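PDB 4JBM: interferon-inducible protein AIM2 from Mus musculus, which senses double-stranded DNA in the cytosol, binding it through its HIN domain, and so activates the AIM2 inflammasome, leading to pyroptosis. Local coordinates for residues H28-V31 and D36-F39; V5-K10 and H84-N89. One frame throughout, in Å; residues are numbered along the deposited sequence.

Interaction 1: residues H28-V31 and D36-F39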
loop_
_atom_site.group_PDB
_atom_site.type_symbol
_atom_site.label_atom_id
_atom_site.label_comp_id
_atom_site.label_asym_id
_atom_site.label_seq_id
_atom_site.Cartn_x
_atom_site.Cartn_y
_atom_site.Cartn_z
ATOM N N HIS A 28 -6.707 -4.405 -0.797
ATOM C CA HIS A 28 -6.368 -3.105 -0.249
ATOM C C HIS A 28 -7.025 -1.993 -1.054
ATOM O O HIS A 28 -7.168 -2.086 -2.277
ATOM C CB HIS A 28 -4.854 -2.926 -0.244
ATOM C CG HIS A 28 -4.156 -3.826 0.720
ATOM N ND1 HIS A 28 -3.677 -5.071 0.370
ATOM C CD2 HIS A 28 -3.878 -3.671 2.037
ATOM C CE1 HIS A 28 -3.121 -5.636 1.424
ATOM N NE2 HIS A 28 -3.227 -4.811 2.449
ATOM N N ALA A 29 -7.402 -0.929 -0.355
ATOM C CA ALA A 29 -8.050 0.202 -0.989
ATOM C C ALA A 29 -7.586 1.495 -0.340
ATOM O O ALA A 29 -6.991 1.479 0.731
ATOM C CB ALA A 29 -9.567 0.068 -0.900
ATOM N N THR A 30 -7.821 2.613 -1.010
ATOM C CA THR A 30 -7.581 3.919 -0.403
ATOM C C THR A 30 -8.898 4.653 -0.391
ATOM O O THR A 30 -9.599 4.690 -1.402
ATOM C CB THR A 30 -6.559 4.741 -1.192
ATOM O OG1 THR A 30 -5.328 4.018 -1.269
ATOM C CG2 THR A 30 -6.303 6.085 -0.513
ATOM N N VAL A 31 -9.268 5.199 0.757
ATOM C CA VAL A 31 -10.524 5.933 0.836
ATOM C C VAL A 31 -10.242 7.282 1.478
ATOM O O VAL A 31 -9.162 7.492 2.031
ATOM C CB VAL A 31 -11.595 5.153 1.625
ATOM C CG1 VAL A 31 -11.817 3.774 1.019
ATOM C CG2 VAL A 31 -11.196 5.044 3.076
ATOM N N ASP A 36 -9.122 14.102 4.972
ATOM C CA ASP A 36 -7.932 13.280 4.790
ATOM C C ASP A 36 -8.253 11.952 4.114
ATOM O O ASP A 36 -9.410 11.639 3.824
ATOM C CB ASP A 36 -7.232 13.034 6.136
ATOM C CG ASP A 36 -5.727 12.858 5.993
ATOM O OD1 ASP A 36 -5.279 12.431 4.912
ATOM O OD2 ASP A 36 -4.994 13.155 6.960
ATOM N N PHE A 37 -7.208 11.174 3.869
ATOM C CA PHE A 37 -7.367 9.849 3.295
ATOM C C PHE A 37 -6.734 8.827 4.245
ATOM O O PHE A 37 -5.895 9.162 5.084
ATOM C CB PHE A 37 -6.649 9.758 1.950
ATOM C CG PHE A 37 -5.156 9.881 2.067
ATOM C CD1 PHE A 37 -4.549 11.130 2.088
ATOM C CD2 PHE A 37 -4.358 8.749 2.194
ATOM C CE1 PHE A 37 -3.173 11.249 2.220
ATOM C CE2 PHE A 37 -2.982 8.859 2.330
ATOM C CZ PHE A 37 -2.386 10.106 2.340
ATOM N N PHE A 38 -7.134 7.574 4.104
ATOM C CA PHE A 38 -6.415 6.487 4.749
ATOM C C PHE A 38 -6.550 5.237 3.901
ATOM O O PHE A 38 -7.437 5.146 3.043
ATOM C CB PHE A 38 -6.888 6.263 6.193
ATOM C CG PHE A 38 -8.375 6.171 6.339
ATOM C CD1 PHE A 38 -9.023 4.951 6.230
ATOM C CD2 PHE A 38 -9.129 7.310 6.577
ATOM C CE1 PHE A 38 -10.396 4.868 6.371
ATOM C CE2 PHE A 38 -10.500 7.234 6.714
ATOM C CZ PHE A 38 -11.134 6.012 6.606
ATOM N N PHE A 39 -5.652 4.286 4.127
ATOM C CA PHE A 39 -5.684 3.019 3.415
ATOM C C PHE A 39 -6.511 2.048 4.225
ATOM O O PHE A 39 -6.555 2.134 5.454
ATOM C CB PHE A 39 -4.256 2.509 3.198
ATOM C CG PHE A 39 -3.324 3.576 2.707
ATOM C CD1 PHE A 39 -3.443 4.073 1.412
ATOM C CD2 PHE A 39 -2.358 4.115 3.547
ATOM C CE1 PHE A 39 -2.600 5.082 0.955
ATOM C CE2 PHE A 39 -1.507 5.123 3.101
ATOM C CZ PHE A 39 -1.629 5.606 1.802
#
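With chi1 -56°, Val31 sets CG1 anti to its carbonyl carbon, which puts CG2 between the backbone N and that carbon; Phe38 swings its ring into the same kind of position (chi1 49°), and these two choices bring the methyl over the ring, on one face of the sheet. CG2 sits over the face of the ring, 3.8 Å from the Phe38 centroid and 29° off the normal, a CH-pi contact. It leans toward one rim, where Val31 CG2 is 3.4 Å from Phe38 CE1. Leu4 and Val6 of strand 4-16 also touch the Phe38 ring.

On the other face, Thr30 and Phe39 run next to each other in the same direction. Thr30 keeps OG1 beside its backbone N, where it meets the edge of the neighbouring ring in its plane, with Thr30 OG1 3.3 Å from Phe39 CD1. The threonine methyl CG2 is also near Phe39 CD1 and, more loosely and obliquely, approaches the Phe37 ring.

The two segments form an antiparallel beta hairpin within the first OB fold of the HIN domain. Val31 and Phe38 form a hydrogen-bonded pair: Val31 N donates to Phe38 O (2.9 Å), and Phe38 N donates back to Val31 O. Thr30 and Phe39 make the adjoining non-hydrogen-bonded pair, their CA atoms 4.4 Å apart. CA-H...O contacts supplement the ladder: Phe39 CA lies 3.4 Å from Ala29 O, and Phe37 CA approaches Val31 O. Beyond the hairpin, helix 88-95 packs on Thr30 and Phe37 through Ala94, while Phe39 extends to Ile111 and Asn113 of strand 111-123.

Interaction 2: residues V5-K10 and H84-N89. With nucleotides of chain C.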
loop_
_atom_site.group_PDB
_atom_site.type_symbol
_atom_site.label_atom_id
_atom_site.label_comp_id
_atom_site.label_asym_id
_atom_site.label_seq_id
_atom_site.Cartn_x
_atom_site.Cartn_y
_atom_site.Cartn_z
ATOM N N VAL A 5 -18.476 7.733 6.797
ATOM C CA VAL A 5 -18.732 7.865 5.372
ATOM C C VAL A 5 -17.438 8.254 4.678
ATOM O O VAL A 5 -16.800 9.233 5.054
ATOM C CB VAL A 5 -19.784 8.940 5.083
ATOM C CG1 VAL A 5 -20.011 9.060 3.583
ATOM C CG2 VAL A 5 -21.081 8.611 5.791
ATOM N N VAL A 6 -17.023 7.445 3.708
ATOM C CA VAL A 6 -15.806 7.703 2.955
ATOM C C VAL A 6 -16.074 7.593 1.455
ATOM O O VAL A 6 -17.047 6.973 1.017
ATOM C CB VAL A 6 -14.669 6.727 3.338
ATOM C CG1 VAL A 6 -14.246 6.927 4.786
ATOM C CG2 VAL A 6 -15.113 5.309 3.121
ATOM N N THR A 7 -15.217 8.234 0.678
ATOM C CA THR A 7 -15.245 8.157 -0.771
ATOM C C THR A 7 -14.097 7.243 -1.194
ATOM O O THR A 7 -12.961 7.441 -0.766
ATOM C CB THR A 7 -15.040 9.558 -1.380
ATOM O OG1 THR A 7 -16.039 10.452 -0.874
ATOM C CG2 THR A 7 -15.112 9.509 -2.900
ATOM N N VAL A 8 -14.378 6.249 -2.032
ATOM C CA VAL A 8 -13.316 5.338 -2.463
ATOM C C VAL A 8 -12.494 5.954 -3.594
ATOM O O VAL A 8 -13.039 6.412 -4.597
ATOM C CB VAL A 8 -13.857 3.954 -2.883
ATOM C CG1 VAL A 8 -12.706 3.035 -3.277
ATOM C CG2 VAL A 8 -14.650 3.339 -1.755
ATOM N N LEU A 9 -11.178 5.959 -3.405
ATOM C CA LEU A 9 -10.224 6.579 -4.323
ATOM C C LEU A 9 -9.475 5.559 -5.175
ATOM O O LEU A 9 -9.186 5.818 -6.343
ATOM C CB LEU A 9 -9.201 7.401 -3.532
ATOM C CG LEU A 9 -9.455 8.890 -3.275
ATOM C CD1 LEU A 9 -10.902 9.175 -3.001
ATOM C CD2 LEU A 9 -8.604 9.346 -2.109
ATOM N N LYS A 10 -9.148 4.412 -4.581
ATOM C CA LYS A 10 -8.421 3.345 -5.277
ATOM C C LYS A 10 -8.739 2.005 -4.621
ATOM O O LYS A 10 -8.976 1.948 -3.413
ATOM C CB LYS A 10 -6.916 3.617 -5.219
ATOM C CG LYS A 10 -6.029 2.666 -6.019
ATOM C CD LYS A 10 -4.545 2.872 -5.674
ATOM C CE LYS A 10 -3.632 2.053 -6.574
ATOM N NZ LYS A 10 -3.698 0.612 -6.244
ATOM N N HIS A 84 -20.711 14.449 -0.104
ATOM C CA HIS A 84 -19.297 14.662 0.179
ATOM C C HIS A 84 -18.471 14.715 -1.088
ATOM O O HIS A 84 -18.704 13.973 -2.042
ATOM C CB HIS A 84 -18.739 13.562 1.084
ATOM C CG HIS A 84 -19.205 13.634 2.498
ATOM N ND1 HIS A 84 -20.165 14.527 2.935
ATOM C CD2 HIS A 84 -18.819 12.949 3.601
ATOM C CE1 HIS A 84 -20.359 14.377 4.223
ATOM N NE2 HIS A 84 -19.547 13.417 4.658
ATOM N N GLU A 85 -17.501 15.620 -1.070
ATOM C CA GLU A 85 -16.543 15.762 -2.143
ATOM C C GLU A 85 -15.151 15.832 -1.547
ATOM O O GLU A 85 -14.923 16.558 -0.580
ATOM C CB GLU A 85 -16.825 17.038 -2.944
ATOM C CG GLU A 85 -18.152 17.047 -3.689
ATOM C CD GLU A 85 -18.489 18.412 -4.274
ATOM O OE1 GLU A 85 -18.751 19.352 -3.495
ATOM O OE2 GLU A 85 -18.484 18.546 -5.516
ATOM N N VAL A 86 -14.230 15.068 -2.120
ATOM C CA VAL A 86 -12.860 15.060 -1.648
ATOM C C VAL A 86 -12.116 16.188 -2.341
ATOM O O VAL A 86 -12.122 16.261 -3.570
ATOM C CB VAL A 86 -12.165 13.713 -1.958
ATOM C CG1 VAL A 86 -10.781 13.667 -1.341
ATOM C CG2 VAL A 86 -13.011 12.553 -1.462
ATOM N N PRO A 87 -11.483 17.079 -1.555
ATOM C CA PRO A 87 -10.627 18.133 -2.116
ATOM C C PRO A 87 -9.558 17.550 -3.042
ATOM O O PRO A 87 -9.109 16.424 -2.824
ATOM C CB PRO A 87 -9.963 18.746 -0.878
ATOM C CG PRO A 87 -10.943 18.503 0.238
ATOM C CD PRO A 87 -11.628 17.193 -0.089
ATOM N N ASN A 88 -9.166 18.302 -4.066
ATOM C CA ASN A 88 -8.193 17.815 -5.033
ATOM C C ASN A 88 -6.879 17.339 -4.422
ATOM O O ASN A 88 -6.352 16.287 -4.812
ATOM C CB ASN A 88 -7.890 18.898 -6.075
ATOM C CG ASN A 88 -9.044 19.127 -7.040
ATOM O OD1 ASN A 88 -9.890 18.251 -7.235
ATOM N ND2 ASN A 88 -9.095 20.321 -7.625
ATOM N N ASN A 89 -6.349 18.098 -3.465
ATOM C CA ASN A 89 -5.031 17.774 -2.931
ATOM C C ASN A 89 -5.048 16.589 -1.960
ATOM O O ASN A 89 -4.012 15.982 -1.698
ATOM C CB ASN A 89 -4.349 18.972 -2.281
ATOM C CG ASN A 89 -2.835 18.814 -2.268
ATOM O OD1 ASN A 89 -2.223 18.664 -3.331
ATOM N ND2 ASN A 89 -2.234 18.786 -1.081
ATOM P P DG C 8 -3.276 20.790 1.652
ATOM O OP1 DG C 8 -4.581 21.109 2.282
ATOM O OP2 DG C 8 -2.941 19.399 1.256
ATOM O "O5'" DG C 8 -3.084 21.722 0.369
ATOM C "C5'" DG C 8 -3.134 23.148 0.576
ATOM C "C4'" DG C 8 -2.815 23.832 -0.733
ATOM O "O4'" DG C 8 -1.402 23.778 -1.032
ATOM C "C3'" DG C 8 -3.553 23.210 -1.915
ATOM O "O3'" DG C 8 -4.193 24.227 -2.647
ATOM C "C2'" DG C 8 -2.469 22.504 -2.723
ATOM C "C1'" DG C 8 -1.235 23.321 -2.359
ATOM N N9 DG C 8 -0.017 22.530 -2.404
ATOM C C8 DG C 8 0.212 21.288 -1.859
ATOM N N7 DG C 8 1.412 20.819 -2.081
ATOM C C5 DG C 8 2.018 21.810 -2.837
ATOM C C6 DG C 8 3.320 21.857 -3.368
ATOM O O6 DG C 8 4.238 21.020 -3.261
ATOM N N1 DG C 8 3.512 23.045 -4.069
ATOM C C2 DG C 8 2.576 24.045 -4.216
ATOM N N2 DG C 8 2.973 25.114 -4.918
ATOM N N3 DG C 8 1.345 24.006 -3.723
ATOM C C4 DG C 8 1.145 22.864 -3.045
#
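One methyl, CG2 of Val86, touches both Thr7 and Leu9 of the facing strand, and no hydrogen bond joins the two segments: a strand and the run leading into a helix meet through side chains alone, although the second segment ends in a polar grip on DNA. Val86 CG2 lies 3.6 Å from Thr7 CB, close to the hydroxyl and methyl as well, as the two side chains pass head to tail. Its reach to Leu9 is longer, with Val86 CG2 4.3 Å from Leu9 CD1. At the other end, Val5 holds CG1 anti to its backbone N (chi1 179°), directing it obliquely at the imidazole of His84; Val5 CG1 is 4.1 Å from His84 CD2, and the two side chains are roughly perpendicular.

Val5, Thr7 and Leu9 alternate along one face of strand 4-16 in the first OB fold, while Val6 and Val8 turn to its other side. Leu9 and Lys10 both face Thr30, a classic beta bulge. Pro87 takes the N-cap position of helix 88-95, and two residues on, Asn89 turns to the DNA backbone. Its amide donates from Asn89 ND2 to OP2 of DG8 of chain C, modelled at 2.5 Å, shorter than expected, which leaves the exact length doubtful. A cytosine base of the bound DNA packs on Asn89 as well.

How the interactions relate
From the N terminus, strand 4-16 supplies the first side of interaction 2, and the chain then enters strand 25-32. It turns back into strand 37-42, closing the short hairpin loop of interaction 1. The remaining strands of this sheet follow before residues 84-89 return to strand 4-16 and close interaction 2, a much longer loop with interaction 1 nested inside it. The two contacts adjoin because strands 4-16 and 25-32 are sheet neighbours: Thr30 probably bonds through its backbone to Leu9 and Lys10. Together they tie the hairpin, the strand beside it and the start of DNA-contacting helix 88-95 together within the first OB fold.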